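Local coordinates for tyrocidine synthetase 3 (Brevibacillus brevis, PDB 2JGP), which probably forms a peptide bond in tyrocidine biosynthesis, as the carrier-protein and condensation bidomain of a nonribosomal peptide synthetase, at residues 119-130 against 212-222. Sequence-based numbering, arbitrary orientation.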
ATOM      1  N   TYR A 119       1.816 -16.214   5.865  1.00 69.83           N
ATOM      2  CA  TYR A 119       0.721 -15.237   5.920  1.00 68.65           C
ATOM      3  C   TYR A 119       0.336 -14.838   7.350  1.00 67.30           C
ATOM      4  O   TYR A 119      -0.694 -14.199   7.564  1.00 66.64           O
ATOM      5  CB  TYR A 119      -0.514 -15.756   5.183  1.00 69.27           C
ATOM      6  CG  TYR A 119      -0.351 -15.825   3.682  1.00 69.59           C
ATOM      7  CD1 TYR A 119      -0.635 -16.991   2.985  1.00 71.57           C
ATOM      8  CD2 TYR A 119       0.074 -14.714   2.959  1.00 71.09           C
ATOM      9  CE1 TYR A 119      -0.489 -17.053   1.598  1.00 72.04           C
ATOM     10  CE2 TYR A 119       0.228 -14.766   1.583  1.00 71.36           C
ATOM     11  CZ  TYR A 119      -0.058 -15.930   0.909  1.00 72.28           C
ATOM     12  OH  TYR A 119       0.094 -15.972  -0.457  1.00 72.60           O
ATOM     13  N   ASN A 120       1.153 -15.219   8.323  1.00 65.64           N
ATOM     14  CA  ASN A 120       0.972 -14.728   9.684  1.00 65.06           C
ATOM     15  C   ASN A 120       1.404 -13.269   9.799  1.00 64.24           C
ATOM     16  O   ASN A 120       2.250 -12.795   9.039  1.00 63.13           O
ATOM     17  CB  ASN A 120       1.745 -15.587  10.680  1.00 65.07           C
ATOM     18  CG  ASN A 120       1.153 -16.970  10.823  1.00 66.09           C
ATOM     19  OD1 ASN A 120       0.999 -17.693   9.835  1.00 66.25           O
ATOM     20  ND2 ASN A 120       0.798 -17.342  12.051  1.00 66.33           N
ATOM     21  N   MET A 121       0.800 -12.568  10.754  1.00 63.57           N
ATOM     22  CA  MET A 121       1.120 -11.185  11.045  1.00 63.37           C
ATOM     23  C   MET A 121       1.337 -11.034  12.548  1.00 63.07           C
ATOM     24  O   MET A 121       0.510 -10.434  13.235  1.00 62.84           O
ATOM     25  CB  MET A 121      -0.039 -10.287  10.616  1.00 63.40           C
ATOM     26  CG  MET A 121      -0.332 -10.322   9.137  1.00 63.86           C
ATOM     27  SD  MET A 121      -1.752  -9.304   8.706  1.00 65.33           S
ATOM     28  CE  MET A 121      -1.135  -7.661   9.049  1.00 66.37           C
ATOM     29  N   PRO A 122       2.434 -11.600  13.071  1.00 63.32           N
ATOM     30  CA  PRO A 122       2.691 -11.514  14.506  1.00 63.46           C
ATOM     31  C   PRO A 122       3.245 -10.160  14.950  1.00 63.72           C
ATOM     32  O   PRO A 122       3.989  -9.521  14.208  1.00 63.04           O
ATOM     33  CB  PRO A 122       3.738 -12.603  14.733  1.00 63.89           C
ATOM     34  CG  PRO A 122       4.460 -12.696  13.443  1.00 63.80           C
ATOM     35  CD  PRO A 122       3.468 -12.381  12.370  1.00 63.46           C
ATOM     36  N   SER A 123       2.879  -9.746  16.162  1.00 64.05           N
ATOM     37  CA  SER A 123       3.461  -8.571  16.803  1.00 64.46           C
ATOM     38  C   SER A 123       3.633  -8.841  18.297  1.00 64.80           C
ATOM     39  O   SER A 123       2.927  -9.676  18.881  1.00 64.01           O
ATOM     40  CB  SER A 123       2.579  -7.341  16.599  1.00 64.83           C
ATOM     41  OG  SER A 123       1.337  -7.481  17.272  1.00 65.91           O
ATOM     42  N   THR A 124       4.588  -8.142  18.899  1.00 65.12           N
ATOM     43  CA  THR A 124       4.816  -8.208  20.335  1.00 65.82           C
ATOM     44  C   THR A 124       4.933  -6.789  20.864  1.00 66.20           C
ATOM     45  O   THR A 124       5.498  -5.916  20.201  1.00 66.14           O
ATOM     46  CB  THR A 124       6.093  -8.994  20.681  1.00 65.83           C
ATOM     47  OG1 THR A 124       7.210  -8.429  19.981  1.00 66.59           O
ATOM     48  CG2 THR A 124       5.942 -10.454  20.292  1.00 66.48           C
ATOM     49  N   MET A 125       4.372  -6.564  22.048  1.00 66.73           N
ATOM     50  CA  MET A 125       4.382  -5.254  22.680  1.00 67.40           C
ATOM     51  C   MET A 125       4.761  -5.427  24.136  1.00 67.34           C
ATOM     52  O   MET A 125       4.176  -6.260  24.829  1.00 67.27           O
ATOM     53  CB  MET A 125       2.996  -4.621  22.575  1.00 67.78           C
ATOM     54  CG  MET A 125       2.895  -3.218  23.145  1.00 69.61           C
ATOM     55  SD  MET A 125       1.434  -2.366  22.522  1.00 73.81           S
ATOM     56  CE  MET A 125       0.143  -3.502  23.028  1.00 73.16           C
ATOM     57  N   LEU A 126       5.753  -4.661  24.585  1.00 67.36           N
ATOM     58  CA  LEU A 126       6.116  -4.616  26.001  1.00 67.47           C
ATOM     59  C   LEU A 126       5.199  -3.628  26.717  1.00 67.48           C
ATOM     60  O   LEU A 126       5.148  -2.445  26.358  1.00 67.43           O
ATOM     61  CB  LEU A 126       7.579  -4.190  26.184  1.00 67.44           C
ATOM     62  CG  LEU A 126       8.057  -4.043  27.636  1.00 67.63           C
ATOM     63  CD1 LEU A 126       7.965  -5.374  28.378  1.00 66.91           C
ATOM     64  CD2 LEU A 126       9.475  -3.491  27.693  1.00 67.75           C
ATOM     65  N   ILE A 127       4.479  -4.121  27.723  1.00 67.53           N
ATOM     66  CA  ILE A 127       3.585  -3.293  28.526  1.00 67.69           C
ATOM     67  C   ILE A 127       4.137  -3.197  29.941  1.00 67.87           C
ATOM     68  O   ILE A 127       4.237  -4.205  30.640  1.00 67.62           O
ATOM     69  CB  ILE A 127       2.159  -3.874  28.581  1.00 67.66           C
ATOM     70  CG1 ILE A 127       1.583  -4.013  27.167  1.00 67.51           C
ATOM     71  CG2 ILE A 127       1.258  -2.984  29.441  1.00 67.63           C
ATOM     72  CD1 ILE A 127       0.182  -4.595  27.130  1.00 67.31           C
ATOM     73  N   GLU A 128       4.497  -1.981  30.346  1.00 68.27           N
ATOM     74  CA  GLU A 128       5.031  -1.723  31.677  1.00 68.74           C
ATOM     75  C   GLU A 128       4.051  -0.863  32.466  1.00 68.78           C
ATOM     76  O   GLU A 128       3.832   0.305  32.139  1.00 68.72           O
ATOM     77  CB  GLU A 128       6.395  -1.039  31.574  1.00 69.01           C
ATOM     78  CG  GLU A 128       7.513  -1.992  31.175  1.00 69.84           C
ATOM     79  CD  GLU A 128       8.708  -1.287  30.558  1.00 71.00           C
ATOM     80  OE1 GLU A 128       8.538  -0.615  29.516  1.00 72.24           O
ATOM     81  OE2 GLU A 128       9.822  -1.421  31.105  1.00 71.21           O
ATOM     82  N   GLY A 129       3.461  -1.458  33.500  1.00 68.79           N
ATOM     83  CA  GLY A 129       2.424  -0.809  34.294  1.00 68.88           C
ATOM     84  C   GLY A 129       1.507  -1.837  34.927  1.00 68.91           C
ATOM     85  O   GLY A 129       1.805  -3.032  34.916  1.00 68.70           O
ATOM     86  N   LYS A 130       0.377  -1.377  35.457  1.00 69.05           N
ATOM     87  CA  LYS A 130      -0.508  -2.234  36.250  1.00 69.18           C
ATOM     88  C   LYS A 130      -1.105  -3.375  35.422  1.00 69.10           C
ATOM     89  O   LYS A 130      -0.845  -4.547  35.710  1.00 69.59           O
ATOM     90  CB  LYS A 130      -1.617  -1.406  36.915  1.00 69.25           C
ATOM     91  CG  LYS A 130      -1.118  -0.282  37.825  1.00 69.59           C
ATOM     92  CD  LYS A 130      -0.201  -0.769  38.954  1.00 69.98           C
ATOM     93  CE  LYS A 130      -0.938  -1.642  39.963  1.00 70.01           C
ATOM     94  NZ  LYS A 130      -0.100  -1.929  41.159  1.00 69.87           N
ATOM     95  N   ASP A 212       5.217  -5.666  37.247  1.00 62.34           N
ATOM     96  CA  ASP A 212       4.298  -4.858  36.438  1.00 62.27           C
ATOM     97  C   ASP A 212       4.797  -4.825  34.995  1.00 62.02           C
ATOM     98  O   ASP A 212       4.832  -3.775  34.360  1.00 61.53           O
ATOM     99  CB  ASP A 212       4.182  -3.425  37.006  1.00 62.43           C
ATOM    100  CG  ASP A 212       3.172  -3.312  38.147  1.00 62.72           C
ATOM    101  OD1 ASP A 212       2.146  -4.025  38.145  1.00 63.43           O
ATOM    102  OD2 ASP A 212       3.400  -2.483  39.049  1.00 64.09           O
ATOM    103  N   ARG A 213       5.182  -5.993  34.483  1.00 61.94           N
ATOM    104  CA  ARG A 213       5.774  -6.103  33.157  1.00 61.84           C
ATOM    105  C   ARG A 213       5.121  -7.257  32.411  1.00 61.53           C
ATOM    106  O   ARG A 213       5.078  -8.379  32.915  1.00 61.38           O
ATOM    107  CB  ARG A 213       7.284  -6.339  33.243  1.00 61.98           C
ATOM    108  CG  ARG A 213       8.063  -5.304  34.067  1.00 63.38           C
ATOM    109  CD  ARG A 213       9.194  -4.703  33.249  1.00 64.79           C
ATOM    110  NE  ARG A 213      10.146  -5.714  32.795  1.00 66.14           N
ATOM    111  CZ  ARG A 213      10.859  -5.649  31.670  1.00 66.97           C
ATOM    112  NH1 ARG A 213      10.747  -4.621  30.832  1.00 67.24           N
ATOM    113  NH2 ARG A 213      11.691  -6.633  31.372  1.00 67.50           N
ATOM    114  N   TYR A 214       4.619  -6.964  31.215  1.00 61.31           N
ATOM    115  CA  TYR A 214       3.927  -7.947  30.389  1.00 61.16           C
ATOM    116  C   TYR A 214       4.381  -7.843  28.936  1.00 61.16           C
ATOM    117  O   TYR A 214       4.772  -6.769  28.474  1.00 61.37           O
ATOM    118  CB  TYR A 214       2.416  -7.716  30.444  1.00 60.88           C
ATOM    119  CG  TYR A 214       1.807  -7.724  31.829  1.00 60.81           C
ATOM    120  CD1 TYR A 214       1.752  -6.566  32.593  1.00 60.58           C
ATOM    121  CD2 TYR A 214       1.258  -8.887  32.361  1.00 60.98           C
ATOM    122  CE1 TYR A 214       1.184  -6.568  33.867  1.00 60.79           C
ATOM    123  CE2 TYR A 214       0.687  -8.899  33.620  1.00 59.62           C
ATOM    124  CZ  TYR A 214       0.653  -7.737  34.370  1.00 60.59           C
ATOM    125  OH  TYR A 214       0.086  -7.753  35.621  1.00 58.37           O
ATOM    126  N   VAL A 215       4.326  -8.963  28.223  1.00 61.26           N
ATOM    127  CA  VAL A 215       4.469  -8.957  26.768  1.00 61.13           C
ATOM    128  C   VAL A 215       3.159  -9.425  26.155  1.00 61.41           C
ATOM    129  O   VAL A 215       2.683 -10.513  26.463  1.00 61.51           O
ATOM    130  CB  VAL A 215       5.614  -9.867  26.288  1.00 61.12           C
ATOM    131  CG1 VAL A 215       5.647  -9.917  24.753  1.00 60.30           C
ATOM    132  CG2 VAL A 215       6.937  -9.371  26.839  1.00 60.45           C
ATOM    133  N   LEU A 216       2.569  -8.583  25.311  1.00 61.63           N
ATOM    134  CA  LEU A 216       1.346  -8.936  24.596  1.00 61.70           C
ATOM    135  C   LEU A 216       1.711  -9.462  23.221  1.00 61.60           C
ATOM    136  O   LEU A 216       2.225  -8.725  22.382  1.00 61.74           O
ATOM    137  CB  LEU A 216       0.425  -7.722  24.459  1.00 61.84           C
ATOM    138  CG  LEU A 216      -0.964  -7.966  23.859  1.00 62.46           C
ATOM    139  CD1 LEU A 216      -1.789  -8.879  24.773  1.00 63.16           C
ATOM    140  CD2 LEU A 216      -1.678  -6.645  23.632  1.00 62.90           C
ATOM    141  N   PHE A 217       1.440 -10.742  22.994  1.00 61.75           N
ATOM    142  CA  PHE A 217       1.654 -11.355  21.691  1.00 61.65           C
ATOM    143  C   PHE A 217       0.328 -11.447  20.951  1.00 61.87           C
ATOM    144  O   PHE A 217      -0.635 -12.005  21.474  1.00 61.75           O
ATOM    145  CB  PHE A 217       2.263 -12.750  21.847  1.00 61.67           C
ATOM    146  CG  PHE A 217       2.285 -13.536  20.570  1.00 61.03           C
ATOM    147  CD1 PHE A 217       3.348 -13.420  19.689  1.00 60.33           C
ATOM    148  CD2 PHE A 217       1.229 -14.389  20.241  1.00 61.41           C
ATOM    149  CE1 PHE A 217       3.362 -14.137  18.491  1.00 60.92           C
ATOM    150  CE2 PHE A 217       1.242 -15.109  19.051  1.00 61.50           C
ATOM    151  CZ  PHE A 217       2.307 -14.980  18.175  1.00 60.64           C
ATOM    152  N   THR A 218       0.289 -10.917  19.733  1.00 62.09           N
ATOM    153  CA  THR A 218      -0.908 -10.964  18.900  1.00 62.45           C
ATOM    154  C   THR A 218      -0.530 -11.497  17.523  1.00 62.42           C
ATOM    155  O   THR A 218       0.525 -11.160  16.988  1.00 62.71           O
ATOM    156  CB  THR A 218      -1.558  -9.571  18.769  1.00 62.38           C
ATOM    157  OG1 THR A 218      -1.861  -9.050  20.075  1.00 63.99           O
ATOM    158  CG2 THR A 218      -2.840  -9.644  17.941  1.00 63.74           C
ATOM    159  N   ASP A 219      -1.377 -12.353  16.963  1.00 62.32           N
ATOM    160  CA  ASP A 219      -1.158 -12.873  15.615  1.00 62.25           C
ATOM    161  C   ASP A 219      -2.500 -12.977  14.915  1.00 62.08           C
ATOM    162  O   ASP A 219      -3.529 -13.197  15.556  1.00 61.83           O
ATOM    163  CB  ASP A 219      -0.463 -14.232  15.663  1.00 62.40           C
ATOM    164  CG  ASP A 219       0.167 -14.630  14.331  1.00 62.96           C
ATOM    165  OD1 ASP A 219       0.020 -13.904  13.323  1.00 64.48           O
ATOM    166  OD2 ASP A 219       0.835 -15.683  14.306  1.00 62.66           O
ATOM    167  N   MET A 220      -2.483 -12.793  13.600  1.00 62.07           N
ATOM    168  CA  MET A 220      -3.691 -12.904  12.803  1.00 61.99           C
ATOM    169  C   MET A 220      -3.289 -13.268  11.398  1.00 61.81           C
ATOM    170  O   MET A 220      -2.114 -13.132  11.028  1.00 61.70           O
ATOM    171  CB  MET A 220      -4.503 -11.597  12.832  1.00 62.43           C
ATOM    172  CG  MET A 220      -3.851 -10.398  12.152  1.00 63.23           C
ATOM    173  SD  MET A 220      -4.613  -8.808  12.593  1.00 65.36           S
ATOM    174  CE  MET A 220      -3.804  -8.469  14.160  1.00 66.74           C
ATOM    175  N   HIS A 221      -4.254 -13.755  10.626  1.00 61.36           N
ATOM    176  CA  HIS A 221      -3.972 -14.225   9.289  1.00 61.06           C
ATOM    177  C   HIS A 221      -4.136 -13.082   8.289  1.00 61.02           C
ATOM    178  O   HIS A 221      -5.073 -12.297   8.388  1.00 60.50           O
ATOM    179  CB  HIS A 221      -4.880 -15.393   8.926  1.00 61.38           C
ATOM    180  CG  HIS A 221      -4.416 -16.145   7.723  1.00 60.54           C
ATOM    181  ND1 HIS A 221      -4.779 -15.789   6.442  1.00 60.15           N
ATOM    182  CD2 HIS A 221      -3.584 -17.205   7.599  1.00 60.73           C
ATOM    183  CE1 HIS A 221      -4.209 -16.611   5.581  1.00 60.20           C
ATOM    184  NE2 HIS A 221      -3.479 -17.480   6.257  1.00 60.03           N
ATOM    185  N   HIS A 222      -3.220 -13.000   7.326  1.00 60.73           N
ATOM    186  CA  HIS A 222      -3.181 -11.862   6.400  1.00 61.03           C
ATOM    187  C   HIS A 222      -4.405 -11.775   5.476  1.00 61.14           C
ATOM    188  O   HIS A 222      -4.627 -10.736   4.850  1.00 61.14           O
ATOM    189  CB  HIS A 222      -1.895 -11.880   5.558  1.00 61.22           C
ATOM    190  CG  HIS A 222      -1.370 -10.512   5.234  1.00 61.99           C
ATOM    191  ND1 HIS A 222      -2.185  -9.490   4.798  1.00 61.51           N
ATOM    192  CD2 HIS A 222      -0.119  -9.995   5.300  1.00 62.49           C
ATOM    193  CE1 HIS A 222      -1.455  -8.407   4.589  1.00 62.77           C
ATOM    194  NE2 HIS A 222      -0.201  -8.682   4.897  1.00 62.41           N
TER
HETATM  195  O   HOH W   1      -0.357  -8.641  15.203  1.00 46.60           O
HETATM  196  O   HOH W   2       0.803  -7.504  20.270  1.00 43.22           O
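Met121 lays its sulfur over one face of the His222 imidazole, SD 3.8 Å from the ring centroid and 15° off the normal. The neighbouring His221 ring carries Tyr119 O above a face, while NE2 bonds to Asp110 and ND1 to Ser223. Phe217 takes Thr124 CG2 at its ring edge, CD1 to CG2 4.0 Å, and the Tyr214 edge meets Ile127 O and Gly129 O. Glu128 runs alongside Arg213 and forms a salt bridge at the guanidinium edge, its hydrogen bond weak, OE2 to NH1 3.3 Å; Glu180 holds Arg213 NH2. Strands 123-129 and 213-220 pair antiparallel in the middle of a five-stranded sheet of the condensation domain, which has the chloramphenicol acetyltransferase fold. His221 and His222 begin the HHxxxDG signature of condensation-domain active sites; a sulfate, probably from the crystallisation liquor, approaches the His222 side chain, nearest atoms about 3 Å apart. Regular two-bond pairing ends at Ser123, but the register carries on through a single Asn120-His221 bridge and His222 N bonding to Tyr119 O at 2.8 Å. Asp219 adds to it: its chi1 of -163° sets CG opposite the backbone N, and the carboxylate reaches residues 120-121. OD2 accepts Asn120 ND2 at 2.8 Å from the syn side but well out of the carboxylate plane, in a nearly straight bond; ND2 also bonds to Gln192 O. Met121 N-H is shared between Asp219 OD1 and Met220 O, each 3.0 Å from N, both bonds bent. On the Met125-Leu216 side of the sheet, Ser123 OG binds two waters, one also donating to Leu216 O at 2.8 Å.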